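Side-chain contacts in L-lysine 6-oxidase (Marinomonas mediterranea, PDB 3WEU), which catalyses the oxidative deamination of the side-chain amino group of L-lysine with a cysteine tryptophylquinone cofactor, producing hydrogen peroxide that gives it antibacterial activity: residues A[659-662]-A[663-666]; A[509-512]-A[513-517]; A[333-336]-A[337-340]; A[349-353]-A[354-358]; A[186-189]-A[190-194]. All blocks are in the same frame, centred on the assembly; numbering follows the deposited sequence. Where two conformers were deposited one is given.

Contact 1: A[659-662]-A[663-666]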
loop_
_atom_site.group_PDB
_atom_site.type_symbol
_atom_site.label_atom_id
_atom_site.label_comp_id
_atom_site.label_asym_id
_atom_site.label_seq_id
_atom_site.Cartn_x
_atom_site.Cartn_y
_atom_site.Cartn_z
ATOM N N GLU A 659 3.186 2.000 26.892
ATOM C CA GLU A 659 2.310 2.859 27.686
ATOM C C GLU A 659 2.540 4.274 27.216
ATOM O O GLU A 659 3.653 4.835 27.407
ATOM C CB GLU A 659 2.641 2.681 29.144
ATOM C CG GLU A 659 1.801 3.507 30.089
ATOM C CD GLU A 659 2.091 3.242 31.576
ATOM O OE1 GLU A 659 2.672 2.182 31.948
ATOM O OE2 GLU A 659 1.696 4.115 32.371
ATOM N N VAL A 660 1.533 4.875 26.572
ATOM C CA VAL A 660 1.720 6.210 25.972
ATOM C C VAL A 660 1.115 7.221 26.936
ATOM O O VAL A 660 -0.059 7.090 27.305
ATOM C CB VAL A 660 0.983 6.290 24.638
ATOM C CG1 VAL A 660 0.936 7.716 24.092
ATOM C CG2 VAL A 660 1.535 5.286 23.625
ATOM N N LEU A 661 1.878 8.216 27.354
ATOM C CA LEU A 661 1.379 9.243 28.215
ATOM C C LEU A 661 0.450 10.181 27.450
ATOM O O LEU A 661 0.758 10.541 26.312
ATOM C CB LEU A 661 2.519 10.005 28.886
ATOM C CG LEU A 661 3.469 9.121 29.691
ATOM C CD1 LEU A 661 4.549 10.005 30.257
ATOM C CD2 LEU A 661 2.783 8.260 30.798
ATOM N N VAL A 662 -0.672 10.613 28.053
ATOM C CA VAL A 662 -1.610 11.392 27.270
ATOM C C VAL A 662 -0.984 12.708 26.728
ATOM O O VAL A 662 -1.276 13.127 25.608
ATOM C CB VAL A 662 -2.920 11.627 28.022
ATOM C CG1 VAL A 662 -3.771 12.613 27.255
ATOM C CG2 VAL A 662 -3.637 10.274 28.068
ATOM N N GLY A 663 -0.048 13.269 27.458
ATOM C CA GLY A 663 0.584 14.482 26.982
ATOM C C GLY A 663 1.482 14.282 25.799
ATOM O O GLY A 663 1.893 15.270 25.147
ATOM N N GLN A 664 1.812 13.048 25.507
ATOM C CA GLN A 664 2.519 12.737 24.271
ATOM C C GLN A 664 1.645 13.051 23.083
ATOM O O GLN A 664 2.129 13.495 22.072
ATOM C CB GLN A 664 3.030 11.336 24.199
ATOM C CG GLN A 664 4.174 11.086 25.149
ATOM C CD GLN A 664 4.662 9.691 25.099
ATOM O OE1 GLN A 664 4.332 8.865 25.956
ATOM N NE2 GLN A 664 5.506 9.399 24.119
ATOM N N VAL A 665 0.359 12.780 23.207
ATOM C CA VAL A 665 -0.601 13.094 22.178
ATOM C C VAL A 665 -1.011 14.570 22.198
ATOM O O VAL A 665 -1.134 15.200 21.159
ATOM C CB VAL A 665 -1.876 12.260 22.385
ATOM C CG1 VAL A 665 -2.934 12.669 21.361
ATOM C CG2 VAL A 665 -1.559 10.800 22.379
ATOM N N THR A 666 -1.284 15.135 23.340
ATOM C CA THR A 666 -1.849 16.445 23.374
ATOM C C THR A 666 -0.823 17.524 23.344
ATOM O O THR A 666 -1.137 18.687 23.049
ATOM C CB THR A 666 -2.672 16.683 24.621
ATOM O OG1 THR A 666 -1.840 16.671 25.764
ATOM C CG2 THR A 666 -3.766 15.588 24.720
HETATM O O HOH W 1 5.843 6.976 27.157
#
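Gln664 reaches back along the chain to Leu661, and this pair forms the tight part of the contact. OE1 of Gln664 accepts from the backbone N of Leu661 at 2.9 Å, with an N-H...O angle of 155°. The donor is tilted out of the amide carbonyl plane. In return, the backbone N of Gln664 donates to Leu661 O at 2.8 Å, so the two residues are bonded both ways. CG of Gln664 lies anti to its own carbonyl carbon (chi1 -70°) and the chain is extended beyond it, which carries the amide back past the turn. There OE1 also lies against Leu661 CB, at 3.6 Å. A water gives OE1 a second donor at 2.7 Å and also donates to Glu659 O.

The bonds span the point where strand 656-661 runs straight into a short helix. Val662 O takes Thr666 N at 3.0 Å, with Val665 N as a weak second donor. Beside it, Val662 CG1 meets Thr666 CG2 at 3.9 Å.

The valine side is looser. Val660 CG1 and Val665 CG2 come no closer than 4.3 Å, and Val665 is exposed. Val660 and Val662 also touch strand 675-680, the antiparallel partner of this strand. Thr666 is exposed as well, and its OG1 bonds to Asp671 beyond the helix. The far end of Gln664 is turned to the second subunit: NE2 donates to Gln664 O of that subunit, and Leu661 packs on Gly667 of the same neighbour.

Contact 2: A[509-512]-A[513-517]. With EDO (1,2-ethanediol), chain K; EDO (1,2-ethanediol), chain H.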
loop_
_atom_site.group_PDB
_atom_site.type_symbol
_atom_site.label_atom_id
_atom_site.label_comp_id
_atom_site.label_asym_id
_atom_site.label_seq_id
_atom_site.Cartn_x
_atom_site.Cartn_y
_atom_site.Cartn_z
ATOM N N TRP A 509 -11.606 -16.921 6.424
ATOM C CA TRP A 509 -12.527 -16.728 7.577
ATOM C C TRP A 509 -12.039 -15.717 8.563
ATOM O O TRP A 509 -12.840 -15.036 9.210
ATOM C CB TRP A 509 -12.770 -18.022 8.308
ATOM C CG TRP A 509 -11.566 -18.587 8.987
ATOM C CD1 TRP A 509 -10.707 -19.491 8.482
ATOM C CD2 TRP A 509 -11.128 -18.300 10.311
ATOM N NE1 TRP A 509 -9.726 -19.781 9.391
ATOM C CE2 TRP A 509 -9.940 -19.028 10.522
ATOM C CE3 TRP A 509 -11.607 -17.479 11.330
ATOM C CZ2 TRP A 509 -9.299 -19.046 11.733
ATOM C CZ3 TRP A 509 -10.914 -17.437 12.505
ATOM C CH2 TRP A 509 -9.780 -18.220 12.704
ATOM N N GLN A 510 -10.738 -15.562 8.662
ATOM C CA GLN A 510 -10.175 -14.583 9.642
ATOM C C GLN A 510 -10.692 -13.162 9.368
ATOM O O GLN A 510 -10.677 -12.343 10.255
ATOM C CB GLN A 510 -8.659 -14.630 9.698
ATOM C CG GLN A 510 -8.039 -15.891 10.241
ATOM C CD GLN A 510 -7.757 -16.953 9.160
ATOM O OE1 GLN A 510 -8.288 -16.900 8.025
ATOM N NE2 GLN A 510 -6.900 -17.895 9.498
ATOM N N ALA A 511 -11.220 -12.868 8.157
ATOM C CA ALA A 511 -11.954 -11.603 7.945
ATOM C C ALA A 511 -13.267 -11.560 8.704
ATOM O O ALA A 511 -13.614 -10.549 9.246
ATOM C CB ALA A 511 -12.247 -11.390 6.458
ATOM N N ASP A 512 -14.044 -12.638 8.700
ATOM C CA ASP A 512 -15.301 -12.635 9.464
ATOM C C ASP A 512 -14.922 -12.398 10.937
ATOM O O ASP A 512 -15.593 -11.633 11.608
ATOM C CB ASP A 512 -16.123 -13.905 9.296
ATOM C CG ASP A 512 -16.791 -14.009 7.938
ATOM O OD1 ASP A 512 -17.191 -12.921 7.389
ATOM O OD2 ASP A 512 -16.991 -15.178 7.488
ATOM N N PHE A 513 -13.840 -13.042 11.410
ATOM C CA PHE A 513 -13.408 -12.951 12.798
ATOM C C PHE A 513 -12.989 -11.529 13.112
ATOM O O PHE A 513 -13.448 -10.946 14.110
ATOM C CB PHE A 513 -12.292 -13.967 13.045
ATOM C CG PHE A 513 -11.820 -14.128 14.513
ATOM C CD1 PHE A 513 -12.565 -13.831 15.572
ATOM C CD2 PHE A 513 -10.605 -14.716 14.753
ATOM C CE1 PHE A 513 -12.136 -14.083 16.894
ATOM C CE2 PHE A 513 -10.162 -14.983 16.048
ATOM C CZ PHE A 513 -10.949 -14.635 17.122
ATOM N N PHE A 514 -12.156 -10.909 12.261
ATOM C CA PHE A 514 -11.685 -9.567 12.510
ATOM C C PHE A 514 -12.857 -8.560 12.517
ATOM O O PHE A 514 -12.799 -7.606 13.198
ATOM C CB PHE A 514 -10.656 -9.160 11.402
ATOM C CG PHE A 514 -10.074 -7.822 11.591
ATOM C CD1 PHE A 514 -9.132 -7.602 12.570
ATOM C CD2 PHE A 514 -10.466 -6.746 10.778
ATOM C CE1 PHE A 514 -8.571 -6.345 12.770
ATOM C CE2 PHE A 514 -9.913 -5.493 10.975
ATOM C CZ PHE A 514 -8.976 -5.271 11.969
ATOM N N ASN A 515 -13.865 -8.763 11.687
ATOM C CA ASN A 515 -14.977 -7.835 11.573
ATOM C C ASN A 515 -16.132 -8.140 12.566
ATOM O O ASN A 515 -17.034 -7.295 12.738
ATOM C CB ASN A 515 -15.670 -8.011 10.177
ATOM C CG ASN A 515 -14.817 -7.541 8.989
ATOM O OD1 ASN A 515 -13.993 -6.683 9.113
ATOM N ND2 ASN A 515 -15.046 -8.158 7.840
ATOM N N CYS A 516 -16.174 -9.366 13.096
ATOM C CA CYS A 516 -17.291 -9.792 14.004
ATOM C C CYS A 516 -17.085 -9.199 15.403
ATOM O O CYS A 516 -16.666 -9.878 16.344
ATOM C CB CYS A 516 -17.356 -11.308 14.095
ATOM S SG CYS A 516 -18.743 -11.887 15.067
ATOM N N THR A 517 -17.295 -7.920 15.533
ATOM C CA THR A 517 -16.941 -7.219 16.742
ATOM C C THR A 517 -18.153 -6.401 17.168
ATOM O O THR A 517 -19.084 -6.923 17.875
ATOM C CB THR A 517 -15.674 -6.357 16.529
ATOM O OG1 THR A 517 -15.888 -5.497 15.445
ATOM C CG2 THR A 517 -14.495 -7.235 16.181
HETATM C C1 EDO K . -12.761 -4.281 13.268
HETATM O O1 EDO K . -13.782 -5.219 12.961
HETATM C C2 EDO K . -12.759 -4.190 14.768
HETATM O O2 EDO K . -13.962 -3.539 15.233
HETATM C C1 EDO H . -11.552 -7.406 6.754
HETATM O O1 EDO H . -12.176 -6.313 7.450
HETATM C C2 EDO H . -12.099 -7.556 5.351
HETATM O O2 EDO H . -13.506 -7.837 5.403
HETATM O O HOH W 2 -17.421 -10.140 7.866
#
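Trp509 and Phe513 run alongside each other, one helical turn apart. Trp509 CZ3 comes 3.5 Å from Phe513 CD2. The ring planes are only 24° apart, but the six-membered ring of Trp509 and the ring of Phe513 are centred 5.8 Å from each other, displaced so far that little of one lies over the other. CG of Phe513 stands anti to the backbone N (chi1 -173°), which sets its ring beside the indole. Gln510 CD lies over one face of the indole, near its rim.

Polar groups come next. A water donates to Asp512 OD1 at 2.8 Å and accepts from Asn515 ND2 at 3.1 Å, bridging the two side chains. Asn515 ND2 also donates to O2 of the ethanediol of chain H, probably from the crystallisation liquor, at 2.9 Å. The other carboxylate oxygen, Asp512 OD2, is held by the backbone N of Ala506.

Backbone bonds such as Phe514 N to Gln510 O, 2.9 Å, build helix 510-515 under these side chains. Just past its end, Cys516 SG is joined covalently to tryptophylquinone 581, forming the cofactor. Helix 619-625 packs against Gln510, Ala511, Phe513 and Phe514, while the chain beyond Cys516 continues into strand 518-522.

Contact 3: A[333-336]-A[337-340]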
loop_
_atom_site.group_PDB
_atom_site.type_symbol
_atom_site.label_atom_id
_atom_site.label_comp_id
_atom_site.label_asym_id
_atom_site.label_seq_id
_atom_site.Cartn_x
_atom_site.Cartn_y
_atom_site.Cartn_z
ATOM N N ALA A 333 -52.836 -14.513 36.195
ATOM C CA ALA A 333 -53.291 -13.265 35.655
ATOM C C ALA A 333 -52.697 -12.051 36.362
ATOM O O ALA A 333 -52.451 -11.039 35.743
ATOM C CB ALA A 333 -54.840 -13.216 35.642
ATOM N N ALA A 334 -52.474 -12.112 37.674
ATOM C CA ALA A 334 -51.899 -10.989 38.377
ATOM C C ALA A 334 -50.491 -10.631 37.823
ATOM O O ALA A 334 -50.026 -9.525 38.012
ATOM C CB ALA A 334 -51.728 -11.333 39.853
ATOM N N ASN A 335 -49.799 -11.627 37.296
ATOM C CA ASN A 335 -48.415 -11.387 36.771
ATOM C C ASN A 335 -48.384 -11.169 35.286
ATOM O O ASN A 335 -47.303 -10.982 34.717
ATOM C CB ASN A 335 -47.549 -12.591 37.115
ATOM C CG ASN A 335 -46.063 -12.301 37.033
ATOM O OD1 ASN A 335 -45.588 -11.229 37.431
ATOM N ND2 ASN A 335 -45.326 -13.263 36.540
ATOM N N LYS A 336 -49.534 -11.217 34.623
ATOM C CA LYS A 336 -49.570 -11.099 33.173
ATOM C C LYS A 336 -49.040 -9.751 32.630
ATOM O O LYS A 336 -48.319 -9.741 31.639
ATOM C CB LYS A 336 -50.949 -11.374 32.625
ATOM C CG LYS A 336 -51.068 -11.341 31.115
ATOM C CD LYS A 336 -52.404 -11.871 30.555
ATOM C CE LYS A 336 -52.471 -11.616 29.075
ATOM N NZ LYS A 336 -53.804 -11.983 28.526
ATOM N N ALA A 337 -49.426 -8.644 33.217
ATOM C CA ALA A 337 -48.966 -7.349 32.715
ATOM C C ALA A 337 -47.423 -7.310 32.746
ATOM O O ALA A 337 -46.843 -6.810 31.789
ATOM C CB ALA A 337 -49.551 -6.173 33.498
ATOM N N ASN A 338 -46.801 -7.892 33.783
ATOM C CA ASN A 338 -45.359 -8.036 33.826
ATOM C C ASN A 338 -44.771 -8.888 32.712
ATOM O O ASN A 338 -43.789 -8.481 32.043
ATOM C CB ASN A 338 -44.923 -8.660 35.141
ATOM C CG ASN A 338 -45.057 -7.731 36.310
ATOM O OD1 ASN A 338 -44.996 -6.533 36.173
ATOM N ND2 ASN A 338 -45.178 -8.300 37.486
ATOM N N ARG A 339 -45.360 -10.062 32.464
ATOM C CA ARG A 339 -44.831 -10.935 31.403
ATOM C C ARG A 339 -44.996 -10.293 30.027
ATOM O O ARG A 339 -44.104 -10.403 29.166
ATOM C CB ARG A 339 -45.478 -12.316 31.423
ATOM C CG ARG A 339 -45.161 -13.118 32.675
ATOM C CD ARG A 339 -45.757 -14.512 32.570
ATOM N NE ARG A 339 -47.078 -14.477 33.146
ATOM C CZ ARG A 339 -48.199 -14.501 32.461
ATOM N NH1 ARG A 339 -48.181 -14.611 31.164
ATOM N NH2 ARG A 339 -49.336 -14.421 33.092
ATOM N N MET A 340 -46.135 -9.618 29.829
ATOM C CA MET A 340 -46.412 -8.979 28.559
ATOM C C MET A 340 -45.446 -7.781 28.303
ATOM O O MET A 340 -45.036 -7.535 27.159
ATOM C CB MET A 340 -47.828 -8.456 28.534
ATOM C CG MET A 340 -48.897 -9.487 28.422
ATOM S SD MET A 340 -48.904 -10.318 26.841
ATOM C CE MET A 340 -48.839 -8.997 25.749
HETATM O O HOH W 3 -51.609 -8.518 35.046
HETATM O O HOH W 4 -48.370 -8.087 36.147
#
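At the N-terminal end of helix 336-344, the side-chain amides of Asn335, just before Lys336, and Asn338, in the first turn, are bonded to each other. Asn338 ND2 donates to Asn335 OD1 at 3.0 Å, and the bond is nearly straight at 169°. The acceptor lies in the amide plane of Asn338, but the two amide planes are turned 77° apart. Asn335 CG sits anti to the backbone N (chi1 -162°), which brings OD1 round to the Asn338 amide. The other end of this amide, ND2, is bonded to Asp330 O in the preceding loop.

Two waters serve backbone N-H groups of the turn. One accepts from Ala337 N and donates to Ala333 O. The other accepts from Asn338 N at 2.8 Å and donates to Ala334 O. Each water is inserted between an N-H and the carbonyl four residues earlier, in place of a direct helical bond. The regular bonds then take over, with Arg339 N on Asn335 O at 3.1 Å and Met340 N on Lys336 O at 2.8 Å.

Arg339 was modelled in two conformers. In one of them, the chain bends at chi3 and folds the guanidinium back, so that one face lies over Lys336 CA. In that conformer NH1 of Arg339 bonds to Trp416 O, and NH2 to Ser332 O. Lys336 runs out fully extended beside Met340, with Lys336 CG to Met340 CG at 3.9 Å. Its NZ forms a salt bridge with Glu418.

Contact 4: A[349-353]-A[354-358]. With EDO (1,2-ethanediol), chain N.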
loop_
_atom_site.group_PDB
_atom_site.type_symbol
_atom_site.label_atom_id
_atom_site.label_comp_id
_atom_site.label_asym_id
_atom_site.label_seq_id
_atom_site.Cartn_x
_atom_site.Cartn_y
_atom_site.Cartn_z
ATOM N N LEU A 349 -40.373 -9.873 14.224
ATOM C CA LEU A 349 -39.614 -10.127 13.004
ATOM C C LEU A 349 -40.055 -9.287 11.830
ATOM O O LEU A 349 -41.253 -9.124 11.658
ATOM C CB LEU A 349 -39.648 -11.593 12.549
ATOM C CG LEU A 349 -38.741 -12.540 13.358
ATOM C CD1 LEU A 349 -39.277 -12.699 14.771
ATOM C CD2 LEU A 349 -38.662 -13.907 12.680
ATOM N N ASP A 350 -39.104 -8.795 11.037
ATOM C CA ASP A 350 -39.459 -8.144 9.786
ATOM C C ASP A 350 -40.065 -9.195 8.843
ATOM O O ASP A 350 -39.714 -10.371 8.879
ATOM C CB ASP A 350 -38.231 -7.580 9.069
ATOM C CG ASP A 350 -37.744 -6.288 9.670
ATOM O OD1 ASP A 350 -38.299 -5.891 10.704
ATOM O OD2 ASP A 350 -36.770 -5.692 9.137
ATOM N N ASN A 351 -40.944 -8.751 7.944
ATOM C CA ASN A 351 -41.331 -9.623 6.836
ATOM C C ASN A 351 -40.117 -9.793 5.878
ATOM O O ASN A 351 -39.002 -9.194 6.022
ATOM C CB ASN A 351 -42.545 -9.009 6.129
ATOM C CG ASN A 351 -42.194 -7.728 5.410
ATOM O OD1 ASN A 351 -41.037 -7.541 4.994
ATOM N ND2 ASN A 351 -43.168 -6.828 5.261
ATOM N N LYS A 352 -40.236 -10.696 4.949
ATOM C CA LYS A 352 -39.145 -10.895 4.008
ATOM C C LYS A 352 -39.527 -10.332 2.639
ATOM O O LYS A 352 -39.285 -10.959 1.611
ATOM C CB LYS A 352 -38.730 -12.312 3.990
ATOM C CG LYS A 352 -37.882 -12.580 5.323
ATOM C CD LYS A 352 -37.133 -13.866 5.226
ATOM C CE LYS A 352 -36.203 -14.159 6.374
ATOM N NZ LYS A 352 -36.913 -14.104 7.644
ATOM N N VAL A 353 -39.897 -9.062 2.660
ATOM C CA VAL A 353 -40.371 -8.337 1.451
ATOM C C VAL A 353 -39.310 -7.351 1.057
ATOM O O VAL A 353 -38.853 -6.596 1.861
ATOM C CB VAL A 353 -41.660 -7.583 1.719
ATOM C CG1 VAL A 353 -42.088 -6.740 0.494
ATOM C CG2 VAL A 353 -42.738 -8.600 2.031
ATOM N N ILE A 354 -38.912 -7.360 -0.194
ATOM C CA ILE A 354 -37.963 -6.402 -0.689
ATOM C C ILE A 354 -38.548 -4.975 -0.694
ATOM O O ILE A 354 -39.697 -4.801 -1.076
ATOM C CB ILE A 354 -37.618 -6.821 -2.129
ATOM C CG1 ILE A 354 -36.724 -8.091 -2.074
ATOM C CG2 ILE A 354 -37.001 -5.685 -2.897
ATOM C CD1 ILE A 354 -36.578 -8.663 -3.472
ATOM N N GLY A 355 -37.744 -3.990 -0.316
ATOM C CA GLY A 355 -38.131 -2.589 -0.320
ATOM C C GLY A 355 -39.024 -2.156 0.797
ATOM O O GLY A 355 -39.622 -1.105 0.693
ATOM N N ASP A 356 -39.152 -2.921 1.907
ATOM C CA ASP A 356 -40.034 -2.531 2.957
ATOM C C ASP A 356 -39.121 -2.220 4.170
ATOM O O ASP A 356 -38.525 -3.111 4.742
ATOM C CB ASP A 356 -40.931 -3.690 3.197
ATOM C CG ASP A 356 -42.032 -3.421 4.181
ATOM O OD1 ASP A 356 -41.976 -2.457 5.013
ATOM O OD2 ASP A 356 -42.985 -4.250 4.131
ATOM N N TYR A 357 -38.886 -0.972 4.467
ATOM C CA TYR A 357 -37.898 -0.581 5.441
ATOM C C TYR A 357 -38.467 -0.244 6.801
ATOM O O TYR A 357 -37.808 -0.511 7.842
ATOM C CB TYR A 357 -37.036 0.603 4.881
ATOM C CG TYR A 357 -36.298 0.163 3.683
ATOM C CD1 TYR A 357 -35.187 -0.697 3.820
ATOM C CD2 TYR A 357 -36.745 0.455 2.377
ATOM C CE1 TYR A 357 -34.527 -1.199 2.715
ATOM C CE2 TYR A 357 -36.095 -0.037 1.281
ATOM C CZ TYR A 357 -34.999 -0.846 1.438
ATOM O OH TYR A 357 -34.374 -1.416 0.377
ATOM N N ASP A 358 -39.703 0.269 6.849
ATOM C CA ASP A 358 -40.241 0.702 8.103
ATOM C C ASP A 358 -40.866 -0.448 8.860
ATOM O O ASP A 358 -42.054 -0.610 8.841
ATOM C CB ASP A 358 -41.233 1.873 7.937
ATOM C CG ASP A 358 -41.615 2.512 9.263
ATOM O OD1 ASP A 358 -40.993 2.266 10.325
ATOM O OD2 ASP A 358 -42.564 3.322 9.261
HETATM C C1 EDO N . -40.370 -16.166 8.490
HETATM O O1 EDO N . -39.620 -15.378 7.528
HETATM C C2 EDO N . -39.596 -16.584 9.738
HETATM O O2 EDO N . -38.195 -16.453 9.548
#
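Ile354 follows Val353 at the start of a type II turn that runs from Val353 to Asp356. Val353 CG1 leans over this step and lies 3.5 Å from Ile354 O. The isoleucine side chain leads away from 349-353 and touches Asp396. Gly355 comes next and takes the positive phi (76°) that the third position of a type II turn requires.

Asp356 is the fourth residue of the turn. Its CB lies 3.8 Å from Val353 O and 4.2 Å from Val353 CB. Its carboxylate meets the side chain of Asn351: ND2 donates to Asp356 OD2 at 2.8 Å, with the oxygen in the amide plane. The bond is nearly straight, at 167°, but it reaches OD2 from above the carboxylate plane. The two side chains cross at about a right angle.

The other end of the asparagine amide is also used. Val353 N donates to Asn351 OD1 at 3.0 Å, from above the plane of the amide, forming an Asx turn that runs into the type II turn at Val353. CG of Asn351 stands between its own N and carbonyl carbon (chi1 68°), which folds the amide back over the chain. It is bonded at both ends, which should hold the amide in this rotation. Its N-H would probably favour the ionised form of the Asp356 carboxylate.

Contact 5: A[186-189]-A[190-194]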
loop_
_atom_site.group_PDB
_atom_site.type_symbol
_atom_site.label_atom_id
_atom_site.label_comp_id
_atom_site.label_asym_id
_atom_site.label_seq_id
_atom_site.Cartn_x
_atom_site.Cartn_y
_atom_site.Cartn_z
ATOM N N ARG A 186 -10.687 -40.352 11.498
ATOM C CA ARG A 186 -10.277 -41.446 12.351
ATOM C C ARG A 186 -11.470 -42.325 12.683
ATOM O O ARG A 186 -12.625 -41.917 12.498
ATOM C CB ARG A 186 -9.700 -40.916 13.640
ATOM C CG ARG A 186 -8.317 -40.393 13.522
ATOM C CD ARG A 186 -7.891 -39.746 14.836
ATOM N NE ARG A 186 -6.448 -39.436 14.881
ATOM C CZ ARG A 186 -5.494 -40.196 15.434
ATOM N NH1 ARG A 186 -5.731 -41.389 15.920
ATOM N NH2 ARG A 186 -4.251 -39.776 15.425
ATOM N N THR A 187 -11.189 -43.475 13.269
ATOM C CA THR A 187 -12.154 -44.237 13.993
ATOM C C THR A 187 -11.606 -44.465 15.371
ATOM O O THR A 187 -10.394 -44.444 15.568
ATOM C CB THR A 187 -12.493 -45.606 13.416
ATOM O OG1 THR A 187 -11.283 -46.366 13.278
ATOM C CG2 THR A 187 -13.288 -45.450 12.055
ATOM N N ASP A 188 -12.514 -44.706 16.298
ATOM C CA ASP A 188 -12.176 -44.974 17.701
ATOM C C ASP A 188 -12.039 -46.495 17.793
ATOM O O ASP A 188 -11.999 -47.197 16.737
ATOM C CB ASP A 188 -13.179 -44.380 18.706
ATOM C CG ASP A 188 -14.499 -45.097 18.776
ATOM O OD1 ASP A 188 -14.763 -46.051 17.996
ATOM O OD2 ASP A 188 -15.343 -44.676 19.613
ATOM N N SER A 189 -11.865 -46.994 19.004
ATOM C CA SER A 189 -11.612 -48.407 19.204
ATOM C C SER A 189 -12.778 -49.317 18.818
ATOM O O SER A 189 -12.605 -50.524 18.725
ATOM C CB SER A 189 -11.121 -48.689 20.632
ATOM O OG SER A 189 -12.157 -48.516 21.518
ATOM N N GLN A 190 -13.973 -48.769 18.619
ATOM C CA GLN A 190 -15.158 -49.535 18.240
ATOM C C GLN A 190 -15.706 -49.178 16.876
ATOM O O GLN A 190 -16.825 -49.606 16.508
ATOM C CB GLN A 190 -16.256 -49.358 19.288
ATOM C CG GLN A 190 -15.889 -49.975 20.638
ATOM C CD GLN A 190 -16.894 -49.708 21.727
ATOM O OE1 GLN A 190 -17.021 -48.600 22.252
ATOM N NE2 GLN A 190 -17.631 -50.754 22.099
ATOM N N GLY A 191 -14.950 -48.441 16.103
ATOM C CA GLY A 191 -15.355 -48.174 14.724
ATOM C C GLY A 191 -16.150 -46.898 14.509
ATOM O O GLY A 191 -16.548 -46.626 13.344
ATOM N N ARG A 192 -16.344 -46.081 15.560
ATOM C CA ARG A 192 -17.058 -44.827 15.388
ATOM C C ARG A 192 -16.193 -43.882 14.625
ATOM O O ARG A 192 -14.946 -43.889 14.753
ATOM C CB ARG A 192 -17.429 -44.152 16.758
ATOM C CG ARG A 192 -18.325 -44.983 17.665
ATOM C CD ARG A 192 -18.516 -44.304 19.038
ATOM N NE ARG A 192 -19.289 -45.142 19.903
ATOM C CZ ARG A 192 -18.746 -46.034 20.717
ATOM N NH1 ARG A 192 -17.434 -46.087 20.876
ATOM N NH2 ARG A 192 -19.550 -46.771 21.455
ATOM N N LEU A 193 -16.840 -43.006 13.854
ATOM C CA LEU A 193 -16.111 -41.992 13.099
ATOM C C LEU A 193 -15.762 -40.756 13.922
ATOM O O LEU A 193 -16.591 -40.287 14.713
ATOM C CB LEU A 193 -16.973 -41.570 11.923
ATOM C CG LEU A 193 -16.489 -40.367 11.119
ATOM C CD1 LEU A 193 -15.221 -40.661 10.391
ATOM C CD2 LEU A 193 -17.541 -39.880 10.073
ATOM N N ILE A 194 -14.580 -40.235 13.732
ATOM C CA ILE A 194 -14.177 -38.922 14.244
ATOM C C ILE A 194 -13.700 -38.127 13.101
ATOM O O ILE A 194 -12.778 -38.535 12.389
ATOM C CB ILE A 194 -13.034 -39.044 15.313
ATOM C CG1 ILE A 194 -13.579 -39.725 16.532
ATOM C CG2 ILE A 194 -12.454 -37.669 15.689
ATOM C CD1 ILE A 194 -12.536 -40.322 17.477
#
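The backbone doubles back as an antiparallel hairpin in which Arg186 and Ile194 form a hydrogen-bonded pair and a type I turn from Asp188 to Gly191, with a G1 bulge at the positive-phi Gly191, links the strands through bonds from Asp188 N to Arg192 O at 3.0 Å and from Gly191 N to Asp188 O at 3.3 Å.

The Asp188 carboxylate lies against the backbone N-H groups of the turn. CG lies between the backbone N and the carbonyl carbon (chi1 73°), which swings the carboxylate over the turn. OD1 accepts from Gln190 N and from Arg192 N, each at 2.9 Å, and the two donors come from opposite faces of the carboxylate plane. OD2 forms a salt bridge with Arg192 NH1 at 2.8 Å, met on the syn side and at the edge of the guanidinium. The two planes stand nearly perpendicular, at 88°. The same NH1 donates to Gln190 OE1 at 2.9 Å, so it bridges two side chains of the turn.

Outer partners extend the network: Glu72 pairs with Arg192 NE, and Lys41 donates to Gln190 OE1. Leu193 and Ile194 pack on strand 58-66, the next strand of the sheet. Asp188 carries two backbone N-H groups and a guanidinium, and this would probably keep its carboxylate ionised. The buried acid thus helps hold the turn and, with Glu72 and Gln190, the arginine beside it.

Contact 2 is the buried one, its centre about 9 Å from the centre of the chain. Contacts 1 and 4 lie at the surface, and contacts 3 and 5 are partly buried. None of the five touches another, and the nearest two, contacts 3 and 4, still leave about 14 Å between nearest atoms. Contact 4 lies in the loop that follows the helix of contact 3. Contacts 1, 2 and 3 involve short helical stretches, while contact 5 belongs to the N-terminal sheet. Aromatic packing marks the interior at contact 2. Side-chain amides bond at the helix starts of contacts 1 and 3 and in the loop of contact 4. Contact 5 relies on a salt bridge, and contact 1 alone meets the second subunit.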